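Long-range contacts in Alr4995 protein (Nostoc sp., PDB 6LRH), which catalyses the hydrolysis of arginine to ornithine and, as a bifunctional arginine dihydrolase and ornithine cyclodeaminase, probably also turns ornithine into proline: residues Arg34-Glu39 with Leu252-Lys257; Ala134-Arg139 with Ser158-Asp163; Ala409-Pro414 with Ala429-Ile434. The protein carries 1 engineered substitution. One frame throughout, in Å; residues are numbered along the deposited sequence.

Interaction 1 of 3, residues Arg34-Glu39 with Leu252-Lys257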
ATOM      1  N   ARG A  34      25.674 -31.892  33.181  1.00 29.50           N
ATOM      2  CA  ARG A  34      26.410 -31.516  34.385  1.00 26.95           C
ATOM      3  C   ARG A  34      27.821 -32.071  34.372  1.00 24.97           C
ATOM      4  O   ARG A  34      28.695 -31.545  35.040  1.00 31.58           O
ATOM      5  CB  ARG A  34      25.682 -31.977  35.651  1.00 25.96           C
ATOM      6  CG  ARG A  34      26.209 -31.326  36.923  1.00 26.85           C
ATOM      7  CD  ARG A  34      25.657 -31.961  38.183  1.00 21.00           C
ATOM      8  NE  ARG A  34      24.396 -31.344  38.577  1.00 26.53           N
ATOM      9  CZ  ARG A  34      23.529 -31.886  39.425  1.00 32.54           C
ATOM     10  NH1 ARG A  34      23.776 -33.067  39.976  1.00 33.63           N
ATOM     11  NH2 ARG A  34      22.406 -31.247  39.718  1.00 31.21           N
ATOM     12  N   ASP A  35      28.049 -33.125  33.604  1.00 25.02           N
ATOM     13  CA  ASP A  35      29.389 -33.687  33.474  1.00 23.38           C
ATOM     14  C   ASP A  35      30.280 -32.782  32.643  1.00 20.91           C
ATOM     15  O   ASP A  35      31.420 -32.521  32.986  1.00 22.67           O
ATOM     16  CB  ASP A  35      29.310 -35.062  32.836  1.00 31.90           C
ATOM     17  CG  ASP A  35      30.600 -35.814  32.922  1.00 33.92           C
ATOM     18  OD1 ASP A  35      30.763 -36.569  33.896  1.00 30.59           O
ATOM     19  OD2 ASP A  35      31.447 -35.654  32.018  1.00 38.17           O
ATOM     20  N   ARG A  36      29.734 -32.313  31.534  1.00 24.93           N
ATOM     21  CA  ARG A  36      30.403 -31.383  30.644  1.00 19.86           C
ATOM     22  C   ARG A  36      30.541 -29.998  31.293  1.00 19.83           C
ATOM     23  O   ARG A  36      31.495 -29.275  31.031  1.00 19.52           O
ATOM     24  CB  ARG A  36      29.618 -31.303  29.342  1.00 19.16           C
ATOM     25  CG  ARG A  36      30.396 -30.872  28.127  1.00 23.71           C
ATOM     26  CD  ARG A  36      29.646 -31.321  26.884  1.00 26.68           C
ATOM     27  NE  ARG A  36      30.271 -30.865  25.654  1.00 36.22           N
ATOM     28  CZ  ARG A  36      29.831 -29.835  24.941  1.00 48.31           C
ATOM     29  NH1 ARG A  36      30.460 -29.482  23.825  1.00 45.52           N
ATOM     30  NH2 ARG A  36      28.759 -29.159  25.346  1.00 39.61           N
ATOM     31  N   ALA A  37      29.578 -29.641  32.137  1.00 16.74           N
ATOM     32  CA  ALA A  37      29.638 -28.405  32.906  1.00 14.46           C
ATOM     33  C   ALA A  37      30.794 -28.439  33.886  1.00 17.32           C
ATOM     34  O   ALA A  37      31.506 -27.452  34.058  1.00 18.98           O
ATOM     35  CB  ALA A  37      28.344 -28.176  33.644  1.00 10.65           C
ATOM     36  N   VAL A  38      30.961 -29.583  34.539  1.00 15.33           N
ATOM     37  CA  VAL A  38      32.065 -29.799  35.450  1.00 13.32           C
ATOM     38  C   VAL A  38      33.409 -29.682  34.751  1.00 14.65           C
ATOM     39  O   VAL A  38      34.270 -28.936  35.191  1.00 17.82           O
ATOM     40  CB  VAL A  38      31.975 -31.170  36.119  1.00 16.43           C
ATOM     41  CG1 VAL A  38      33.294 -31.530  36.758  1.00 17.41           C
ATOM     42  CG2 VAL A  38      30.880 -31.168  37.152  1.00 17.46           C
ATOM     43  N   GLU A  39      33.590 -30.416  33.662  1.00 14.36           N
ATOM     44  CA  GLU A  39      34.872 -30.426  32.996  1.00 13.21           C
ATOM     45  C   GLU A  39      35.169 -29.061  32.375  1.00 13.15           C
ATOM     46  O   GLU A  39      36.310 -28.632  32.368  1.00 10.59           O
ATOM     47  CB  GLU A  39      34.927 -31.552  31.963  1.00 17.80           C
ATOM     48  CG  GLU A  39      36.271 -32.308  31.908  1.00 34.92           C
ATOM     49  CD  GLU A  39      36.579 -33.174  33.153  1.00 54.79           C
ATOM     50  OE1 GLU A  39      35.863 -33.075  34.178  1.00 54.19           O
ATOM     51  OE2 GLU A  39      37.561 -33.952  33.111  1.00 41.24           O
ATOM     52  N   LEU A 252      33.143 -22.954  27.349  1.00  9.58           N
ATOM     53  CA  LEU A 252      32.219 -22.709  28.442  1.00  9.43           C
ATOM     54  C   LEU A 252      30.758 -22.721  27.995  1.00 12.73           C
ATOM     55  O   LEU A 252      29.939 -21.937  28.460  1.00 12.12           O
ATOM     56  CB  LEU A 252      32.567 -21.383  29.114  1.00  9.48           C
ATOM     57  CG  LEU A 252      33.802 -21.497  30.012  1.00  9.88           C
ATOM     58  CD1 LEU A 252      34.280 -20.149  30.453  1.00  7.00           C
ATOM     59  CD2 LEU A 252      33.514 -22.369  31.203  1.00  8.18           C
ATOM     60  N   THR A 253      30.434 -23.645  27.107  1.00 12.98           N
ATOM     61  CA  THR A 253      29.151 -23.647  26.428  1.00 11.13           C
ATOM     62  C   THR A 253      27.999 -24.090  27.308  1.00 12.42           C
ATOM     63  O   THR A 253      26.877 -23.695  27.069  1.00 13.60           O
ATOM     64  CB  THR A 253      29.194 -24.546  25.189  1.00 12.63           C
ATOM     65  OG1 THR A 253      29.358 -25.913  25.581  1.00 19.28           O
ATOM     66  CG2 THR A 253      30.337 -24.157  24.329  1.00  9.52           C
ATOM     67  N   GLU A 254      28.268 -24.896  28.332  1.00 13.91           N
ATOM     68  CA  GLU A 254      27.199 -25.364  29.213  1.00 10.64           C
ATOM     69  C   GLU A 254      26.697 -24.244  30.091  1.00  7.79           C
ATOM     70  O   GLU A 254      25.609 -24.317  30.651  1.00 10.92           O
ATOM     71  CB  GLU A 254      27.663 -26.525  30.084  1.00  9.97           C
ATOM     72  CG  GLU A 254      28.010 -27.794  29.331  1.00 17.47           C
ATOM     73  CD  GLU A 254      26.896 -28.287  28.421  1.00 21.67           C
ATOM     74  OE1 GLU A 254      25.776 -28.537  28.908  1.00 21.38           O
ATOM     75  OE2 GLU A 254      27.146 -28.424  27.206  1.00 23.18           O
ATOM     76  N   PHE A 255      27.503 -23.204  30.211  1.00  9.17           N
ATOM     77  CA  PHE A 255      27.149 -22.062  31.027  1.00  7.57           C
ATOM     78  C   PHE A 255      26.548 -20.966  30.162  1.00  7.77           C
ATOM     79  O   PHE A 255      25.770 -20.165  30.639  1.00 11.18           O
ATOM     80  CB  PHE A 255      28.375 -21.572  31.806  1.00  5.82           C
ATOM     81  CG  PHE A 255      28.939 -22.612  32.721  1.00  5.94           C
ATOM     82  CD1 PHE A 255      29.955 -23.436  32.306  1.00  7.66           C
ATOM     83  CD2 PHE A 255      28.418 -22.795  33.983  1.00  6.08           C
ATOM     84  CE1 PHE A 255      30.451 -24.406  33.134  1.00  6.24           C
ATOM     85  CE2 PHE A 255      28.907 -23.765  34.805  1.00  6.65           C
ATOM     86  CZ  PHE A 255      29.932 -24.570  34.378  1.00  7.10           C
ATOM     87  N   LEU A 256      26.891 -20.957  28.879  1.00  7.73           N
ATOM     88  CA  LEU A 256      26.234 -20.070  27.928  1.00  7.95           C
ATOM     89  C   LEU A 256      24.759 -20.388  27.822  1.00  7.09           C
ATOM     90  O   LEU A 256      23.961 -19.532  27.482  1.00  8.72           O
ATOM     91  CB  LEU A 256      26.862 -20.170  26.543  1.00  7.00           C
ATOM     92  CG  LEU A 256      27.818 -19.053  26.154  1.00  9.59           C
ATOM     93  CD1 LEU A 256      29.207 -19.290  26.722  1.00  7.89           C
ATOM     94  CD2 LEU A 256      27.853 -18.944  24.664  1.00 10.25           C
ATOM     95  N   LYS A 257      24.402 -21.632  28.101  1.00  8.54           N
ATOM     96  CA  LYS A 257      23.010 -22.023  28.087  1.00  6.08           C
ATOM     97  C   LYS A 257      22.218 -21.330  29.198  1.00  7.83           C
ATOM     98  O   LYS A 257      20.999 -21.236  29.119  1.00 18.03           O
ATOM     99  CB  LYS A 257      22.886 -23.532  28.212  1.00  5.81           C
ATOM    100  CG  LYS A 257      23.577 -24.276  27.137  1.00  5.94           C
ATOM    101  CD  LYS A 257      23.239 -25.723  27.217  1.00  9.00           C
ATOM    102  CE  LYS A 257      24.280 -26.582  26.544  1.00  8.69           C
ATOM    103  NZ  LYS A 257      24.130 -27.994  26.947  1.00  7.08           N
TER

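Interaction 2 of 3, residues Ala134-Arg139 with Ser158-Asp163. With ARG (arginine), chain C.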
ATOM      1  N   ALA A 134      28.949   1.498  35.699  1.00  3.65           N
ATOM      2  CA  ALA A 134      27.734   0.811  36.136  1.00  3.09           C
ATOM      3  C   ALA A 134      26.624   0.724  35.081  1.00  3.36           C
ATOM      4  O   ALA A 134      26.202   1.717  34.504  1.00  4.74           O
ATOM      5  CB  ALA A 134      27.208   1.473  37.376  1.00  6.08           C
ATOM      6  N   GLY A 135      26.144  -0.486  34.861  1.00  3.15           N
ATOM      7  CA  GLY A 135      25.049  -0.704  33.952  1.00  2.63           C
ATOM      8  C   GLY A 135      23.673  -0.652  34.592  1.00  6.50           C
ATOM      9  O   GLY A 135      23.505  -0.899  35.780  1.00 12.17           O
ATOM     10  N   TYR A 136      22.679  -0.325  33.774  1.00  5.91           N
ATOM     11  CA  TYR A 136      21.288  -0.428  34.166  1.00  6.56           C
ATOM     12  C   TYR A 136      20.452  -0.728  32.935  1.00  6.12           C
ATOM     13  O   TYR A 136      20.943  -0.662  31.832  1.00  6.48           O
ATOM     14  CB  TYR A 136      20.816   0.851  34.869  1.00  5.44           C
ATOM     15  CG  TYR A 136      20.700   2.083  34.014  1.00  4.47           C
ATOM     16  CD1 TYR A 136      19.475   2.502  33.555  1.00  5.54           C
ATOM     17  CD2 TYR A 136      21.815   2.854  33.701  1.00  6.02           C
ATOM     18  CE1 TYR A 136      19.350   3.636  32.795  1.00  8.50           C
ATOM     19  CE2 TYR A 136      21.702   4.005  32.940  1.00  5.56           C
ATOM     20  CZ  TYR A 136      20.463   4.384  32.484  1.00  9.03           C
ATOM     21  OH  TYR A 136      20.318   5.506  31.717  1.00  6.27           O
ATOM     22  N   GLY A 137      19.190  -1.077  33.120  1.00  7.37           N
ATOM     23  CA  GLY A 137      18.342  -1.344  31.984  1.00  4.93           C
ATOM     24  C   GLY A 137      17.562  -2.625  32.092  1.00  6.31           C
ATOM     25  O   GLY A 137      16.381  -2.654  31.799  1.00  8.61           O
ATOM     26  N   PHE A 138      18.208  -3.696  32.516  1.00  5.85           N
ATOM     27  CA  PHE A 138      17.516  -4.970  32.596  1.00  6.35           C
ATOM     28  C   PHE A 138      17.503  -5.546  33.997  1.00  7.23           C
ATOM     29  O   PHE A 138      16.522  -6.157  34.393  1.00 12.27           O
ATOM     30  CB  PHE A 138      18.140  -5.980  31.622  1.00  6.31           C
ATOM     31  CG  PHE A 138      17.991  -5.590  30.200  1.00  4.50           C
ATOM     32  CD1 PHE A 138      16.795  -5.780  29.551  1.00  4.10           C
ATOM     33  CD2 PHE A 138      19.027  -4.985  29.526  1.00  4.12           C
ATOM     34  CE1 PHE A 138      16.628  -5.403  28.267  1.00  3.17           C
ATOM     35  CE2 PHE A 138      18.863  -4.600  28.234  1.00  6.33           C
ATOM     36  CZ  PHE A 138      17.649  -4.808  27.604  1.00  7.67           C
ATOM     37  N   ARG A 139      18.590  -5.357  34.737  1.00  7.07           N
ATOM     38  CA  ARG A 139      18.726  -5.974  36.050  1.00  5.83           C
ATOM     39  C   ARG A 139      18.895  -4.935  37.129  1.00  7.50           C
ATOM     40  O   ARG A 139      17.963  -4.639  37.841  1.00 13.55           O
ATOM     41  CB  ARG A 139      19.894  -6.947  36.080  1.00  6.37           C
ATOM     42  CG  ARG A 139      19.657  -8.207  35.297  1.00  5.78           C
ATOM     43  CD  ARG A 139      18.509  -8.998  35.845  1.00  5.45           C
ATOM     44  NE  ARG A 139      18.258 -10.218  35.087  1.00  6.28           N
ATOM     45  CZ  ARG A 139      18.931 -11.351  35.244  1.00  7.78           C
ATOM     46  NH1 ARG A 139      19.912 -11.430  36.127  1.00 13.65           N
ATOM     47  NH2 ARG A 139      18.630 -12.406  34.517  1.00  5.06           N
ATOM     48  N   SER A 158      27.454   5.793  34.379  1.00  5.90           N
ATOM     49  CA  SER A 158      26.281   4.963  34.083  1.00  4.19           C
ATOM     50  C   SER A 158      26.089   4.703  32.598  1.00  6.58           C
ATOM     51  O   SER A 158      26.146   5.610  31.794  1.00  9.58           O
ATOM     52  CB  SER A 158      25.012   5.615  34.644  1.00  7.55           C
ATOM     53  OG  SER A 158      25.105   5.797  36.036  1.00 12.85           O
ATOM     54  N   LEU A 159      25.835   3.449  32.257  1.00  4.81           N
ATOM     55  CA  LEU A 159      25.707   3.028  30.878  1.00  4.68           C
ATOM     56  C   LEU A 159      24.429   2.290  30.657  1.00  3.90           C
ATOM     57  O   LEU A 159      24.171   1.308  31.320  1.00  3.84           O
ATOM     58  CB  LEU A 159      26.866   2.128  30.468  1.00  5.74           C
ATOM     59  CG  LEU A 159      28.266   2.681  30.607  1.00  7.88           C
ATOM     60  CD1 LEU A 159      29.226   1.582  30.335  1.00  4.31           C
ATOM     61  CD2 LEU A 159      28.457   3.811  29.655  1.00  6.04           C
ATOM     62  N   ARG A 160      23.633   2.733  29.698  1.00  3.78           N
ATOM     63  CA  ARG A 160      22.360   2.083  29.503  1.00  4.34           C
ATOM     64  C   ARG A 160      22.408   0.937  28.514  1.00  5.35           C
ATOM     65  O   ARG A 160      22.775   1.111  27.372  1.00 16.12           O
ATOM     66  CB  ARG A 160      21.323   3.089  29.061  1.00  6.35           C
ATOM     67  CG  ARG A 160      19.945   2.512  29.042  1.00  6.55           C
ATOM     68  CD  ARG A 160      19.101   3.348  28.201  1.00  7.36           C
ATOM     69  NE  ARG A 160      17.834   2.727  27.906  1.00 10.12           N
ATOM     70  CZ  ARG A 160      16.949   3.271  27.091  1.00 14.14           C
ATOM     71  NH1 ARG A 160      17.243   4.416  26.506  1.00 13.02           N
ATOM     72  NH2 ARG A 160      15.800   2.668  26.856  1.00 15.85           N
ATOM     73  N   LEU A 161      22.006  -0.238  28.976  1.00  5.00           N
ATOM     74  CA  LEU A 161      21.878  -1.418  28.136  1.00  5.35           C
ATOM     75  C   LEU A 161      20.538  -1.488  27.395  1.00  9.65           C
ATOM     76  O   LEU A 161      19.502  -1.219  27.981  1.00  7.56           O
ATOM     77  CB  LEU A 161      22.064  -2.661  28.991  1.00  5.82           C
ATOM     78  CG  LEU A 161      23.315  -2.752  29.850  1.00  9.89           C
ATOM     79  CD1 LEU A 161      23.137  -3.879  30.832  1.00  6.33           C
ATOM     80  CD2 LEU A 161      24.516  -2.995  29.015  1.00 10.83           C
ATOM     81  N   ILE A 162      20.565  -1.855  26.111  1.00  8.63           N
ATOM     82  CA  ILE A 162      19.366  -1.844  25.259  1.00  8.30           C
ATOM     83  C   ILE A 162      19.052  -3.138  24.489  1.00  9.31           C
ATOM     84  O   ILE A 162      18.034  -3.224  23.821  1.00  8.36           O
ATOM     85  CB  ILE A 162      19.445  -0.729  24.209  1.00  8.46           C
ATOM     86  CG1 ILE A 162      20.722  -0.867  23.418  1.00  7.99           C
ATOM     87  CG2 ILE A 162      19.388   0.617  24.852  1.00  7.14           C
ATOM     88  CD1 ILE A 162      20.716  -0.136  22.156  1.00 10.86           C
ATOM     89  N   ASP A 163      19.931  -4.126  24.573  1.00  8.23           N
ATOM     90  CA  ASP A 163      19.752  -5.422  23.927  1.00  6.81           C
ATOM     91  C   ASP A 163      19.542  -6.486  25.005  1.00 11.16           C
ATOM     92  O   ASP A 163      20.399  -6.692  25.857  1.00 12.63           O
ATOM     93  CB  ASP A 163      20.979  -5.743  23.065  1.00  8.50           C
ATOM     94  CG  ASP A 163      20.795  -6.965  22.185  1.00 14.01           C
ATOM     95  OD1 ASP A 163      21.426  -7.017  21.111  1.00 11.98           O
ATOM     96  OD2 ASP A 163      20.033  -7.877  22.552  1.00 16.59           O
TER
HETATM   97  N   ARG C 801      21.224 -17.355  35.093  1.00 10.09           N
HETATM   98  CA  ARG C 801      21.955 -16.181  35.556  1.00  7.32           C
HETATM   99  C   ARG C 801      21.054 -14.981  35.549  1.00  6.56           C
HETATM  100  O   ARG C 801      20.160 -14.855  34.727  1.00  5.99           O
HETATM  101  CB  ARG C 801      23.194 -15.909  34.698  1.00  5.36           C
HETATM  102  CG  ARG C 801      24.061 -14.819  35.262  1.00  5.56           C
HETATM  103  CD  ARG C 801      25.153 -14.385  34.346  1.00 10.76           C
HETATM  104  NE  ARG C 801      26.047 -13.460  35.024  1.00  5.91           N
HETATM  105  CZ  ARG C 801      26.833 -12.585  34.412  1.00  5.76           C
HETATM  106  NH1 ARG C 801      27.614 -11.803  35.125  1.00  7.37           N
HETATM  107  NH2 ARG C 801      26.846 -12.501  33.097  1.00  4.36           N
HETATM  108  OXT ARG C 801      21.209 -14.111  36.374  1.00  6.74           O

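Interaction 3 of 3, residues Ala409-Pro414 with Ala429-Ile434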
ATOM      1  N   ALA A 409      11.766  34.111  24.192  1.00 11.54           N
ATOM      2  CA  ALA A 409      12.529  35.321  24.423  1.00 13.71           C
ATOM      3  C   ALA A 409      11.864  36.189  25.473  1.00 14.87           C
ATOM      4  O   ALA A 409      10.655  36.389  25.441  1.00 21.88           O
ATOM      5  CB  ALA A 409      12.690  36.084  23.140  1.00 12.19           C
ATOM      6  N   ILE A 410      12.649  36.693  26.413  1.00 16.49           N
ATOM      7  CA  ILE A 410      12.124  37.614  27.417  1.00 20.90           C
ATOM      8  C   ILE A 410      12.648  39.031  27.212  1.00 21.48           C
ATOM      9  O   ILE A 410      13.828  39.240  26.975  1.00 22.13           O
ATOM     10  CB  ILE A 410      12.466  37.166  28.840  1.00 19.75           C
ATOM     11  CG1 ILE A 410      12.288  35.663  28.984  1.00 18.02           C
ATOM     12  CG2 ILE A 410      11.564  37.871  29.824  1.00 20.34           C
ATOM     13  CD1 ILE A 410      10.853  35.241  29.102  1.00 17.07           C
ATOM     14  N   THR A 411      11.751  40.004  27.286  1.00 26.68           N
ATOM     15  CA  THR A 411      12.117  41.406  27.123  1.00 29.91           C
ATOM     16  C   THR A 411      11.332  42.282  28.086  1.00 40.32           C
ATOM     17  O   THR A 411      10.262  41.901  28.565  1.00 35.96           O
ATOM     18  CB  THR A 411      11.854  41.903  25.707  1.00 30.72           C
ATOM     19  OG1 THR A 411      10.477  41.694  25.401  1.00 36.78           O
ATOM     20  CG2 THR A 411      12.714  41.156  24.691  1.00 30.64           C
ATOM     21  N   GLN A 412      11.875  43.459  28.372  1.00 52.48           N
ATOM     22  CA  GLN A 412      11.201  44.414  29.233  1.00 45.43           C
ATOM     23  C   GLN A 412      10.500  45.448  28.377  1.00 48.33           C
ATOM     24  O   GLN A 412      11.075  45.968  27.426  1.00 46.33           O
ATOM     25  CB  GLN A 412      12.185  45.085  30.183  1.00 50.19           C
ATOM     26  CG  GLN A 412      11.528  46.008  31.199  1.00 60.88           C
ATOM     27  CD  GLN A 412      10.420  45.332  31.987  1.00 55.56           C
ATOM     28  OE1 GLN A 412       9.253  45.376  31.600  1.00 52.43           O
ATOM     29  NE2 GLN A 412      10.783  44.703  33.101  1.00 49.75           N
ATOM     30  N   THR A 413       9.247  45.724  28.712  1.00 53.45           N
ATOM     31  CA  THR A 413       8.433  46.668  27.962  1.00 55.35           C
ATOM     32  C   THR A 413       7.781  47.626  28.943  1.00 55.53           C
ATOM     33  O   THR A 413       7.779  47.359  30.142  1.00 54.33           O
ATOM     34  CB  THR A 413       7.356  45.948  27.121  1.00 55.62           C
ATOM     35  OG1 THR A 413       6.671  44.998  27.944  1.00 55.96           O
ATOM     36  CG2 THR A 413       7.980  45.242  25.919  1.00 38.95           C
ATOM     37  N   PRO A 414       7.250  48.758  28.445  1.00 62.49           N
ATOM     38  CA  PRO A 414       6.485  49.686  29.283  1.00 59.30           C
ATOM     39  C   PRO A 414       5.461  49.001  30.190  1.00 62.19           C
ATOM     40  O   PRO A 414       5.419  49.269  31.393  1.00 59.20           O
ATOM     41  CB  PRO A 414       5.781  50.562  28.253  1.00 63.04           C
ATOM     42  CG  PRO A 414       6.743  50.621  27.119  1.00 56.21           C
ATOM     43  CD  PRO A 414       7.457  49.302  27.087  1.00 56.16           C
ATOM     44  N   ALA A 429      19.982  40.250  18.688  1.00 14.94           N
ATOM     45  CA  ALA A 429      20.991  40.464  19.718  1.00 14.69           C
ATOM     46  C   ALA A 429      20.469  41.356  20.841  1.00 16.94           C
ATOM     47  O   ALA A 429      19.800  42.359  20.603  1.00 15.54           O
ATOM     48  CB  ALA A 429      22.228  41.050  19.118  1.00  8.74           C
ATOM     49  N   GLY A 430      20.761  40.972  22.073  1.00 16.00           N
ATOM     50  CA  GLY A 430      20.242  41.693  23.213  1.00 17.59           C
ATOM     51  C   GLY A 430      19.139  40.941  23.923  1.00 18.99           C
ATOM     52  O   GLY A 430      19.012  41.028  25.132  1.00 19.28           O
ATOM     53  N   GLU A 431      18.345  40.200  23.164  1.00 16.93           N
ATOM     54  CA  GLU A 431      17.241  39.435  23.708  1.00 15.49           C
ATOM     55  C   GLU A 431      17.730  38.397  24.696  1.00 16.39           C
ATOM     56  O   GLU A 431      18.800  37.825  24.537  1.00 15.70           O
ATOM     57  CB  GLU A 431      16.459  38.749  22.585  1.00 17.93           C
ATOM     58  CG  GLU A 431      15.223  39.492  22.113  1.00 18.98           C
ATOM     59  CD  GLU A 431      14.720  39.021  20.749  1.00 26.02           C
ATOM     60  OE1 GLU A 431      15.532  38.577  19.910  1.00 20.76           O
ATOM     61  OE2 GLU A 431      13.500  39.100  20.510  1.00 27.19           O
ATOM     62  N   GLN A 432      16.927  38.150  25.715  1.00 14.35           N
ATOM     63  CA  GLN A 432      17.241  37.126  26.686  1.00 15.54           C
ATOM     64  C   GLN A 432      16.410  35.895  26.388  1.00 12.25           C
ATOM     65  O   GLN A 432      15.221  35.990  26.165  1.00 12.09           O
ATOM     66  CB  GLN A 432      16.982  37.636  28.102  1.00 18.68           C
ATOM     67  CG  GLN A 432      17.739  38.902  28.462  1.00 14.95           C
ATOM     68  CD  GLN A 432      19.172  38.628  28.840  1.00 22.13           C
ATOM     69  OE1 GLN A 432      19.503  37.527  29.271  1.00 23.58           O
ATOM     70  NE2 GLN A 432      20.034  39.631  28.694  1.00 23.97           N
ATOM     71  N   VAL A 433      17.046  34.735  26.376  1.00 13.07           N
ATOM     72  CA  VAL A 433      16.383  33.503  25.986  1.00 12.00           C
ATOM     73  C   VAL A 433      16.441  32.491  27.117  1.00 10.27           C
ATOM     74  O   VAL A 433      17.454  32.353  27.777  1.00  9.55           O
ATOM     75  CB  VAL A 433      17.021  32.911  24.701  1.00  8.07           C
ATOM     76  CG1 VAL A 433      16.499  31.541  24.420  1.00  9.34           C
ATOM     77  CG2 VAL A 433      16.763  33.810  23.523  1.00  9.80           C
ATOM     78  N   ILE A 434      15.335  31.798  27.341  1.00  9.61           N
ATOM     79  CA  ILE A 434      15.255  30.754  28.346  1.00  9.28           C
ATOM     80  C   ILE A 434      16.107  29.534  27.974  1.00 12.29           C
ATOM     81  O   ILE A 434      15.986  28.988  26.873  1.00 12.13           O
ATOM     82  CB  ILE A 434      13.794  30.324  28.560  1.00  7.48           C
ATOM     83  CG1 ILE A 434      12.970  31.496  29.048  1.00  5.68           C
ATOM     84  CG2 ILE A 434      13.689  29.199  29.547  1.00  9.31           C
ATOM     85  CD1 ILE A 434      11.579  31.143  29.304  1.00  9.65           C
TER

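Interaction 1 of 3, residues Arg34-Glu39 with Leu252-Lys257
Arg36 and Glu254 carry the charged half of this contact. NH2 of Arg36 lies 2.6 Å from OE2 of Glu254, a salt bridge whose hydrogen bond is weak because the N-H...O angle is only 128°. The oxygen meets the guanidinium at its edge and in its plane, while the carboxylate plane is turned 71° from that of the guanidinium. Arg36 reaches across on a chain extended from CG to NE; Glu254 instead folds at chi2, which sets its carboxylate beside the first helical turn. The other carboxylate oxygen, OE1, takes a hydrogen bond from NZ of Lys257 at 2.6 Å, on its syn side and somewhat out of plane. One carboxylate thus gathers two cations into a salt-bridge network and probably eases the repulsion between them. OE1 also accepts from the backbone N of Ser33, just ahead of the helix. Among the neutral polar groups, OG1 of Thr253, hydrogen-bonded to Gln40, stands obliquely 3.3 Å from NH2 of Arg36.

The contact lies in a region of the guanidino-group modifying enzyme (GME) family, an alpha/beta propeller fold and probably the arginine-hydrolysing part. It sets the first turn of helix 34-48 against a short, weakly bonded helix at 253-256, far along the chain; the side chain of Phe255 is about 8 Å from the bound arginine.

The apolar contacts gather round Ala37, which is buried. Its CB lies 4.0 Å from CB of Glu254 and equally 4.0 Å from CZ of Phe255, and its backbone N is 3.7 Å from CG of Glu254, so the aliphatic part of the glutamate packs on the helix while its charged end reaches Arg36. The Phe255 ring presents its edge to the backbone: O of Ala37 lies near the ring plane, 3.3 Å from CZ of Phe255. Tyr15 meets the same ring at an incline.

Interaction 2 of 3, residues Ala134-Arg139 with Ser158-Asp163
Ala134-Tyr136 and Ser158-Arg160 pair as parallel strands, their axes 4.7 Å apart at closest and inclined by 34°. The backbone bonds run from Leu159 N to Ala134 O (2.9 Å), weakly from Tyr136 N to Leu159 O (3.3 Å), and from Leu161 N to Tyr136 O (3.1 Å). Tyr136 and Arg160 share one sheet face. The tyrosine's first torsion, +69°, puts CG between the backbone N and carbonyl carbon and lays the ring over Arg160, whose CA sits above the ring near its rim; CB of Arg160 is 3.7 Å from the phenolic OH, itself hydrogen-bonded to O of Gly311. The pair forms the two strands of a beta-alpha-beta crossover, with helix 145-152 connecting them. With an alanine in place of Tyr136, the start of the Arg160 side chain is likely to lose its cover and the Gly311 carbonyl its phenol donor. Beyond the strands, Phe138 CE2 packs 3.8 Å from Leu161 CB, and the ring edge points at Ile162 C. Arg139 turns from the strands to the substrate: NH1 donates to OXT of the bound arginine (3.0 Å) and NH2 to its O (2.9 Å), a nearly straight, two-pronged grip on the carboxylate. Glu118 pairs with NH1 of Arg139.

Interaction 3 of 3, residues Ala409-Pro414 with Ala429-Ile434
Ala409 and Ile410 meet Gln432 and Val433 in an antiparallel sheet of four strands, in which strand 432-435 lies between strands 366-369 and 407-413. The paired stretch is short. Ala409 faces Val433 as a non-hydrogen-bonded pair and Ile410 faces Gln432 as a hydrogen-bonded one, and the two strand directions are 140° apart, a marked twist. Ile410 N donates to Gln432 O at 2.7 Å with a nearly straight N-H...O angle of 169°. The same carbonyl oxygen also receives a CA-H...O contact from CA of Ala409 (3.3 Å), so two neighbouring residues of one strand converge on it.

Ile410 is the side chain to follow outward. Its CB stands 4.0 Å from Gln432 O. CG1, placed anti to the carbonyl carbon by chi1 of -42°, passes the same oxygen at 4.1 Å. CD1 then swings on to touch CD1 of Ile434 at 4.2 Å, the two isoleucines crossing obliquely by their terminal methyls. Leu367 of the outer strand 366-369 touches both residues, and Ile392 and Val390 of strand 388-392 also pack on Ile410 and Ile434 respectively, so an apolar cluster forms around the two isoleucines.

At the end of the pairing, Glu431 runs alongside Thr411, pointing the same way. The carboxylate continues to its own partners, OE2 forming a salt bridge with Lys422 and OE1 accepting from the backbone N of Lys428. Only the aliphatic stem of the glutamate meets the threonine, CG of Glu431 resting 4.0 Å from the methyl CG2 of Thr411.

Overall arrangement
Interactions 1 and 2 both belong to the dimethylarginine dimethylhydrolase-like region that holds the bound arginine, their centres 27 Å apart and their nearest atoms about 11 Å apart. Along the chain, both segments of interaction 2 fall between the two of interaction 1, whose helices come from near the start and the end of that region. Interaction 3 follows later, its two segments in the ArgZ-like C-terminal first region, within a four-stranded antiparallel sheet; its centre lies 42 Å from that of interaction 2 and 68 Å from that of interaction 1, on the far side of the chain's centre. Helix packing and a beta-alpha-beta unit thus lie in the arginine-binding region, while interaction 3 is structural packing in another sheet.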